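Local coordinates for protein Poly(Beta-D-mannuronate) lyase (Pseudopedobacter saltans, PDB 7O79) that probably cleaves alginate as a poly(beta-D-mannuronate) lyase, a family 6 polysaccharide lyase built as a parallel beta-helix, at residues C132-K137 against Q157-K162; N198-A203 against I221-I226. One frame throughout, in Å; residues are numbered along the deposited sequence.

Contact 1: C132-K137 against Q157-K162; sequences CSFKGK and QYCYFK
Cys132 and Cys159 open this parallel pairing: the backbone N of Cys132 points to Cys159 SG at 3.5 Å, a long N-H...S bond. The thiol gets there because it lies beside its own backbone N, anti to the carbonyl carbon (chi1 -69°). From here the main chains lock in register. Cys132 O takes Tyr160 N, Tyr160 O takes Phe134 N at 2.8 Å, and Phe134 O takes Lys162 N. Lys162 O ends the ladder with a weak bond from Gly136 N (3.4 Å), backed by the CA-H of Lys135. On the inner face Phe134 and Phe161 point the same way with planes 13° apart, but the rings are slid so far that they meet mainly through Phe134 CD2 and Phe161 CE2, 3.4 Å apart. The rim of Phe134 also touches Cys159 CB. A serine replacing Phe134 would probably open a gap beside Phe161 and leave Cys159 CB without the ring edge it touches. On the other face Ser133 OG rests against Tyr160 CB at 3.8 Å, while its polar partner is the backbone N-H of Val452, which donates to OG. Strand 99-106 and the residue after it, Asp107, bond the other edge of the strand, at Ser133 and Lys135; strand 194-201 flanks Tyr160 and Phe161, and Leu143 packs on both phenylalanines.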
ATOM      1  N   CYS A 132      -9.662   3.802  11.570  1.00 23.70           N
ATOM      2  CA  CYS A 132      -9.735   5.153  11.055  1.00 23.51           C
ATOM      3  C   CYS A 132     -10.348   5.133   9.661  1.00 24.93           C
ATOM      4  O   CYS A 132     -10.297   4.123   8.955  1.00 24.46           O
ATOM      5  CB  CYS A 132      -8.354   5.812  11.051  1.00 20.95           C
ATOM      6  SG  CYS A 132      -7.674   6.098  12.717  1.00 23.30           S
ATOM      7  N   SER A 133     -10.943   6.262   9.272  1.00 26.96           N
ATOM      8  CA  SER A 133     -11.642   6.391   7.995  1.00 24.31           C
ATOM      9  C   SER A 133     -11.104   7.583   7.220  1.00 25.67           C
ATOM     10  O   SER A 133     -10.828   8.639   7.793  1.00 23.47           O
ATOM     11  CB  SER A 133     -13.161   6.566   8.171  1.00 22.32           C
ATOM     12  OG  SER A 133     -13.756   5.409   8.711  1.00 29.52           O
ATOM     13  N   PHE A 134     -10.998   7.412   5.904  1.00 24.90           N
ATOM     14  CA  PHE A 134     -10.395   8.404   5.024  1.00 24.54           C
ATOM     15  C   PHE A 134     -11.228   8.513   3.758  1.00 26.45           C
ATOM     16  O   PHE A 134     -11.412   7.523   3.042  1.00 22.59           O
ATOM     17  CB  PHE A 134      -8.942   8.027   4.709  1.00 20.97           C
ATOM     18  CG  PHE A 134      -8.117   7.743   5.939  1.00 25.07           C
ATOM     19  CD1 PHE A 134      -7.494   8.783   6.612  1.00 24.39           C
ATOM     20  CD2 PHE A 134      -8.044   6.467   6.470  1.00 23.26           C
ATOM     21  CE1 PHE A 134      -6.753   8.556   7.743  1.00 25.39           C
ATOM     22  CE2 PHE A 134      -7.302   6.220   7.611  1.00 24.16           C
ATOM     23  CZ  PHE A 134      -6.651   7.271   8.257  1.00 26.39           C
ATOM     24  N   LYS A 135     -11.729   9.711   3.478  1.00 22.38           N
ATOM     25  CA  LYS A 135     -12.655   9.897   2.370  1.00 27.05           C
ATOM     26  C   LYS A 135     -12.336  11.166   1.590  1.00 25.90           C
ATOM     27  O   LYS A 135     -12.256  12.252   2.172  1.00 26.80           O
ATOM     28  CB  LYS A 135     -14.098   9.955   2.876  1.00 28.03           C
ATOM     29  CG  LYS A 135     -15.086  10.128   1.726  1.00 32.47           C
ATOM     30  CD  LYS A 135     -16.527  10.181   2.195  1.00 35.65           C
ATOM     31  CE  LYS A 135     -17.477  10.255   1.003  1.00 40.58           C
ATOM     32  NZ  LYS A 135     -17.309  11.540   0.277  1.00 46.37           N
ATOM     33  N   GLY A 136     -12.162  11.031   0.277  1.00 24.70           N
ATOM     34  CA  GLY A 136     -12.202  12.176  -0.608  1.00 26.37           C
ATOM     35  C   GLY A 136     -10.890  12.881  -0.907  1.00 28.66           C
ATOM     36  O   GLY A 136     -10.921  13.948  -1.533  1.00 29.25           O
ATOM     37  N   LYS A 137      -9.740  12.336  -0.503  1.00 25.44           N
ATOM     38  CA  LYS A 137      -8.485  13.022  -0.794  1.00 24.97           C
ATOM     39  C   LYS A 137      -8.321  13.210  -2.301  1.00 31.45           C
ATOM     40  O   LYS A 137      -8.511  12.272  -3.085  1.00 26.02           O
ATOM     41  CB  LYS A 137      -7.298  12.250  -0.231  1.00 27.33           C
ATOM     42  CG  LYS A 137      -5.987  13.007  -0.374  1.00 23.28           C
ATOM     43  CD  LYS A 137      -4.780  12.151   0.001  1.00 23.25           C
ATOM     44  CE  LYS A 137      -3.638  13.026   0.447  1.00 22.40           C
ATOM     45  NZ  LYS A 137      -2.806  13.462  -0.734  1.00 23.27           N
ATOM     46  N   GLN A 157      -4.387  -1.116  10.141  1.00 21.00           N
ATOM     47  CA  GLN A 157      -5.346  -2.210  10.076  1.00 23.73           C
ATOM     48  C   GLN A 157      -6.750  -1.722  10.393  1.00 24.70           C
ATOM     49  O   GLN A 157      -6.932  -0.748  11.123  1.00 22.14           O
ATOM     50  CB  GLN A 157      -4.940  -3.368  11.014  1.00 26.30           C
ATOM     51  CG  GLN A 157      -4.862  -3.000  12.473  1.00 26.35           C
ATOM     52  CD  GLN A 157      -4.388  -4.164  13.330  1.00 32.23           C
ATOM     53  OE1 GLN A 157      -3.998  -5.205  12.813  1.00 33.46           O
ATOM     54  NE2 GLN A 157      -4.406  -3.984  14.649  1.00 34.57           N
ATOM     55  N   TYR A 158      -7.747  -2.419   9.830  1.00 22.95           N
ATOM     56  CA  TYR A 158      -9.158  -2.114  10.074  1.00 24.24           C
ATOM     57  C   TYR A 158      -9.488  -0.666   9.773  1.00 23.17           C
ATOM     58  O   TYR A 158     -10.346  -0.059  10.425  1.00 21.84           O
ATOM     59  CB  TYR A 158      -9.589  -2.462  11.506  1.00 27.28           C
ATOM     60  CG  TYR A 158      -9.159  -3.828  11.975  1.00 27.78           C
ATOM     61  CD1 TYR A 158      -9.635  -4.968  11.351  1.00 34.76           C
ATOM     62  CD2 TYR A 158      -8.333  -3.981  13.076  1.00 30.60           C
ATOM     63  CE1 TYR A 158      -9.258  -6.229  11.785  1.00 38.76           C
ATOM     64  CE2 TYR A 158      -7.955  -5.237  13.522  1.00 28.96           C
ATOM     65  CZ  TYR A 158      -8.417  -6.350  12.874  1.00 35.48           C
ATOM     66  OH  TYR A 158      -8.047  -7.603  13.316  1.00 45.03           O
ATOM     67  N   CYS A 159      -8.832  -0.103   8.767  1.00 22.30           N
ATOM     68  CA  CYS A 159      -9.187   1.226   8.313  1.00 19.93           C
ATOM     69  C   CYS A 159     -10.052   1.151   7.059  1.00 22.62           C
ATOM     70  O   CYS A 159     -10.206   0.107   6.420  1.00 22.65           O
ATOM     71  CB  CYS A 159      -7.928   2.067   8.072  1.00 23.38           C
ATOM     72  SG  CYS A 159      -7.074   2.484   9.618  1.00 22.75           S
ATOM     73  N   TYR A 160     -10.624   2.299   6.715  1.00 24.77           N
ATOM     74  CA  TYR A 160     -11.581   2.412   5.626  1.00 26.26           C
ATOM     75  C   TYR A 160     -11.134   3.550   4.715  1.00 23.33           C
ATOM     76  O   TYR A 160     -11.021   4.699   5.165  1.00 23.83           O
ATOM     77  CB  TYR A 160     -12.980   2.657   6.202  1.00 23.29           C
ATOM     78  CG  TYR A 160     -14.124   2.630   5.217  1.00 30.45           C
ATOM     79  CD1 TYR A 160     -14.037   1.920   4.024  1.00 30.04           C
ATOM     80  CD2 TYR A 160     -15.311   3.308   5.495  1.00 34.73           C
ATOM     81  CE1 TYR A 160     -15.103   1.883   3.137  1.00 33.66           C
ATOM     82  CE2 TYR A 160     -16.378   3.287   4.605  1.00 37.92           C
ATOM     83  CZ  TYR A 160     -16.270   2.570   3.439  1.00 37.67           C
ATOM     84  OH  TYR A 160     -17.329   2.551   2.568  1.00 40.42           O
ATOM     85  N   PHE A 161     -10.885   3.236   3.437  1.00 24.07           N
ATOM     86  CA  PHE A 161     -10.455   4.226   2.447  1.00 22.76           C
ATOM     87  C   PHE A 161     -11.498   4.273   1.336  1.00 27.55           C
ATOM     88  O   PHE A 161     -11.642   3.314   0.571  1.00 26.76           O
ATOM     89  CB  PHE A 161      -9.064   3.906   1.893  1.00 22.62           C
ATOM     90  CG  PHE A 161      -8.023   3.652   2.960  1.00 22.57           C
ATOM     91  CD1 PHE A 161      -7.878   2.395   3.525  1.00 24.18           C
ATOM     92  CD2 PHE A 161      -7.205   4.688   3.404  1.00 23.94           C
ATOM     93  CE1 PHE A 161      -6.929   2.153   4.509  1.00 24.31           C
ATOM     94  CE2 PHE A 161      -6.245   4.458   4.388  1.00 26.39           C
ATOM     95  CZ  PHE A 161      -6.116   3.187   4.954  1.00 22.23           C
ATOM     96  N   LYS A 162     -12.201   5.398   1.234  1.00 25.68           N
ATOM     97  CA  LYS A 162     -13.423   5.484   0.453  1.00 27.67           C
ATOM     98  C   LYS A 162     -13.408   6.706  -0.456  1.00 27.37           C
ATOM     99  O   LYS A 162     -13.070   7.806  -0.011  1.00 27.16           O
ATOM    100  CB  LYS A 162     -14.640   5.562   1.369  1.00 29.92           C
ATOM    101  CG  LYS A 162     -15.951   5.713   0.624  1.00 33.39           C
ATOM    102  CD  LYS A 162     -17.114   5.854   1.584  1.00 37.35           C
ATOM    103  CE  LYS A 162     -18.416   5.350   0.964  1.00 46.14           C
ATOM    104  NZ  LYS A 162     -19.591   5.694   1.821  1.00 47.23           N
TER

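Contact 2: N198-A203 against I221-I226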
ATOM      1  N   ASN A 198      -7.857  -4.030   5.848  1.00 22.20           N
ATOM      2  CA  ASN A 198      -8.466  -2.753   5.501  1.00 20.54           C
ATOM      3  C   ASN A 198      -9.465  -2.938   4.360  1.00 22.93           C
ATOM      4  O   ASN A 198      -9.380  -3.890   3.575  1.00 23.97           O
ATOM      5  CB  ASN A 198      -7.409  -1.725   5.090  1.00 20.17           C
ATOM      6  CG  ASN A 198      -6.380  -1.495   6.164  1.00 22.17           C
ATOM      7  OD1 ASN A 198      -6.663  -0.876   7.189  1.00 22.50           O
ATOM      8  ND2 ASN A 198      -5.189  -2.057   5.965  1.00 20.54           N
ATOM      9  N   LEU A 199     -10.402  -2.001   4.269  1.00 21.58           N
ATOM     10  CA  LEU A 199     -11.399  -1.950   3.205  1.00 24.05           C
ATOM     11  C   LEU A 199     -11.131  -0.757   2.295  1.00 25.37           C
ATOM     12  O   LEU A 199     -11.082   0.390   2.755  1.00 24.49           O
ATOM     13  CB  LEU A 199     -12.804  -1.867   3.790  1.00 24.18           C
ATOM     14  CG  LEU A 199     -13.962  -1.773   2.794  1.00 26.48           C
ATOM     15  CD1 LEU A 199     -14.019  -2.970   1.860  1.00 23.95           C
ATOM     16  CD2 LEU A 199     -15.288  -1.643   3.527  1.00 27.71           C
ATOM     17  N   PHE A 200     -11.051  -0.997   1.002  1.00 24.85           N
ATOM     18  CA  PHE A 200     -10.889   0.046   0.024  1.00 23.18           C
ATOM     19  C   PHE A 200     -12.143   0.042  -0.871  1.00 26.14           C
ATOM     20  O   PHE A 200     -12.514  -0.981  -1.372  1.00 27.43           O
ATOM     21  CB  PHE A 200      -9.679  -0.177  -0.863  1.00 18.61           C
ATOM     22  CG  PHE A 200      -8.374  -0.258  -0.145  1.00 24.10           C
ATOM     23  CD1 PHE A 200      -7.998  -1.392   0.529  1.00 21.49           C
ATOM     24  CD2 PHE A 200      -7.488   0.771  -0.215  1.00 20.87           C
ATOM     25  CE1 PHE A 200      -6.786  -1.462   1.157  1.00 19.55           C
ATOM     26  CE2 PHE A 200      -6.283   0.705   0.417  1.00 22.75           C
ATOM     27  CZ  PHE A 200      -5.932  -0.406   1.102  1.00 21.62           C
ATOM     28  N   GLU A 201     -12.803   1.170  -1.020  1.00 23.53           N
ATOM     29  CA  GLU A 201     -13.942   1.261  -1.899  1.00 27.80           C
ATOM     30  C   GLU A 201     -13.831   2.484  -2.778  1.00 25.28           C
ATOM     31  O   GLU A 201     -13.918   3.568  -2.298  1.00 27.39           O
ATOM     32  CB  GLU A 201     -15.208   1.304  -1.096  1.00 36.89           C
ATOM     33  CG  GLU A 201     -16.470   1.248  -1.916  1.00 42.14           C
ATOM     34  CD  GLU A 201     -17.426   0.239  -1.375  1.00 50.30           C
ATOM     35  OE1 GLU A 201     -17.236  -0.196  -0.233  1.00 55.67           O
ATOM     36  OE2 GLU A 201     -18.373  -0.125  -2.093  1.00 59.74           O
ATOM     37  N   ARG A 202     -13.753   2.276  -4.070  1.00 23.94           N
ATOM     38  CA  ARG A 202     -13.536   3.349  -5.022  1.00 27.73           C
ATOM     39  C   ARG A 202     -12.395   4.276  -4.584  1.00 25.09           C
ATOM     40  O   ARG A 202     -12.480   5.456  -4.711  1.00 27.78           O
ATOM     41  CB  ARG A 202     -14.832   4.092  -5.329  1.00 25.36           C
ATOM     42  CG  ARG A 202     -15.743   3.258  -6.191  1.00 31.02           C
ATOM     43  CD  ARG A 202     -17.212   3.516  -5.977  1.00 35.59           C
ATOM     44  NE  ARG A 202     -17.995   2.916  -7.052  1.00 43.91           N
ATOM     45  CZ  ARG A 202     -18.637   1.752  -7.026  1.00 40.61           C
ATOM     46  NH1 ARG A 202     -18.660   0.981  -5.970  1.00 44.16           N
ATOM     47  NH2 ARG A 202     -19.285   1.369  -8.090  1.00 46.35           N
ATOM     48  N   ALA A 203     -11.325   3.685  -4.085  1.00 22.49           N
ATOM     49  CA  ALA A 203     -10.151   4.410  -3.588  1.00 22.85           C
ATOM     50  C   ALA A 203      -9.153   4.656  -4.715  1.00 24.91           C
ATOM     51  O   ALA A 203      -7.961   4.347  -4.613  1.00 23.16           O
ATOM     52  CB  ALA A 203      -9.507   3.652  -2.433  1.00 22.52           C
ATOM     53  N   ILE A 221      -2.095  -8.085   3.870  1.00 20.91           N
ATOM     54  CA  ILE A 221      -2.830  -9.258   4.357  1.00 21.91           C
ATOM     55  C   ILE A 221      -4.299  -8.914   4.548  1.00 22.78           C
ATOM     56  O   ILE A 221      -4.623  -7.934   5.224  1.00 20.49           O
ATOM     57  CB  ILE A 221      -2.282  -9.773   5.702  1.00 21.47           C
ATOM     58  CG1 ILE A 221      -0.765  -9.893   5.718  1.00 29.34           C
ATOM     59  CG2 ILE A 221      -2.911 -11.122   6.049  1.00 26.17           C
ATOM     60  CD1 ILE A 221      -0.247 -10.745   4.606  1.00 25.86           C
ATOM     61  N   GLY A 222      -5.185  -9.729   3.975  1.00 23.07           N
ATOM     62  CA  GLY A 222      -6.590  -9.703   4.368  1.00 23.12           C
ATOM     63  C   GLY A 222      -7.323  -8.407   4.109  1.00 22.08           C
ATOM     64  O   GLY A 222      -8.274  -8.093   4.826  1.00 24.59           O
ATOM     65  N   ASN A 223      -6.923  -7.653   3.094  1.00 23.13           N
ATOM     66  CA  ASN A 223      -7.609  -6.434   2.694  1.00 22.87           C
ATOM     67  C   ASN A 223      -8.696  -6.742   1.664  1.00 22.26           C
ATOM     68  O   ASN A 223      -8.587  -7.688   0.880  1.00 21.77           O
ATOM     69  CB  ASN A 223      -6.617  -5.445   2.093  1.00 18.73           C
ATOM     70  CG  ASN A 223      -5.533  -5.046   3.076  1.00 23.12           C
ATOM     71  OD1 ASN A 223      -5.753  -4.216   3.966  1.00 19.59           O
ATOM     72  ND2 ASN A 223      -4.366  -5.670   2.947  1.00 20.11           N
ATOM     73  N   THR A 224      -9.724  -5.901   1.637  1.00 22.26           N
ATOM     74  CA  THR A 224     -10.802  -6.005   0.659  1.00 22.82           C
ATOM     75  C   THR A 224     -10.780  -4.751  -0.206  1.00 23.37           C
ATOM     76  O   THR A 224     -10.881  -3.635   0.315  1.00 22.96           O
ATOM     77  CB  THR A 224     -12.158  -6.177   1.364  1.00 25.08           C
ATOM     78  OG1 THR A 224     -12.201  -7.461   1.997  1.00 28.20           O
ATOM     79  CG2 THR A 224     -13.304  -6.099   0.366  1.00 28.09           C
ATOM     80  N   VAL A 225     -10.618  -4.931  -1.519  1.00 23.59           N
ATOM     81  CA  VAL A 225     -10.503  -3.820  -2.468  1.00 21.92           C
ATOM     82  C   VAL A 225     -11.662  -3.907  -3.453  1.00 22.79           C
ATOM     83  O   VAL A 225     -11.687  -4.790  -4.319  1.00 21.11           O
ATOM     84  CB  VAL A 225      -9.155  -3.827  -3.211  1.00 22.20           C
ATOM     85  CG1 VAL A 225      -9.081  -2.667  -4.153  1.00 21.22           C
ATOM     86  CG2 VAL A 225      -7.978  -3.788  -2.221  1.00 22.14           C
ATOM     87  N   ILE A 226     -12.594  -2.962  -3.363  1.00 24.46           N
ATOM     88  CA  ILE A 226     -13.853  -3.027  -4.097  1.00 23.64           C
ATOM     89  C   ILE A 226     -13.873  -1.915  -5.140  1.00 24.44           C
ATOM     90  O   ILE A 226     -13.731  -0.731  -4.801  1.00 29.53           O
ATOM     91  CB  ILE A 226     -15.060  -2.916  -3.155  1.00 24.41           C
ATOM     92  CG1 ILE A 226     -15.103  -4.127  -2.212  1.00 28.15           C
ATOM     93  CG2 ILE A 226     -16.354  -2.846  -3.963  1.00 27.58           C
ATOM     94  CD1 ILE A 226     -16.286  -4.111  -1.250  1.00 33.23           C
TER
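Asn223 OD1 is gripped by two donors of one residue, Asn198 N at 2.8 Å and Asn198 ND2 at 3.0 Å. The side-chain N-H arrives in the plane of the Asn223 carbonyl, whereas the backbone N-H comes from above that plane. Both asparagines have CG beside the backbone N and anti to the carbonyl carbon (chi1 -58° and -61°), which sets the two amides abreast, their planes 12° from parallel. The remaining amide atoms are also engaged: Asn198 OD1 accepts from Cys159 N, Asn198 ND2 also reaches Val156 O, and Asn223 ND2 gives to Ile195 O. Asn223 N in turn is held by Asn245 OD1, so the chain of asparagines runs on into the next turn. Beyond it the strands zip together in parallel, Thr224 N to Asn198 O, Phe200 N to Thr224 O at 2.7 Å, Ile226 N to Phe200 O and Arg202 N to Ile226 O. Inward, Phe200 turns its CD1 to Val225 CG2 (3.6 Å) and crosses that side chain obliquely, with Thr224 O at the ring edge. On the other face Leu199 CD1 sits against Thr224 CG2 at 3.5 Å and continues to Ile226 CD1, while Ile226 CG2 lies alongside the Glu201 carboxylate. Thr224 OG1 is hydrogen-bonded by the N-H of Leu445 in the C-terminal segment. Asparagines stacked at equivalent positions of successive turns form an asparagine ladder, a feature known from parallel beta-helices of the pectate lyase-like fold, to which this family belongs.

Overall arrangement
Contact 1 closes before contact 2 opens along the chain, and their centres lie 10 Å apart. Each joins strands of successive coils, and the middle two strands, 155-162 and 194-201, are themselves neighbours, so 128-135, 155-162, 194-201 and 219-226 stand in unbroken parallel order on one side of the beta-helix. The seam between the contacts is bonded too, with Glu201 N probably donating to Phe161 O. Inside it, the rings of Phe161 and Phe200 meet, so a row of aromatic rings, Phe134, Phe161 and Phe200, runs from contact 1 into contact 2. The C-terminal segment passes over the outward side of both, through Val452 and Leu445, so that one segment touches both contacts.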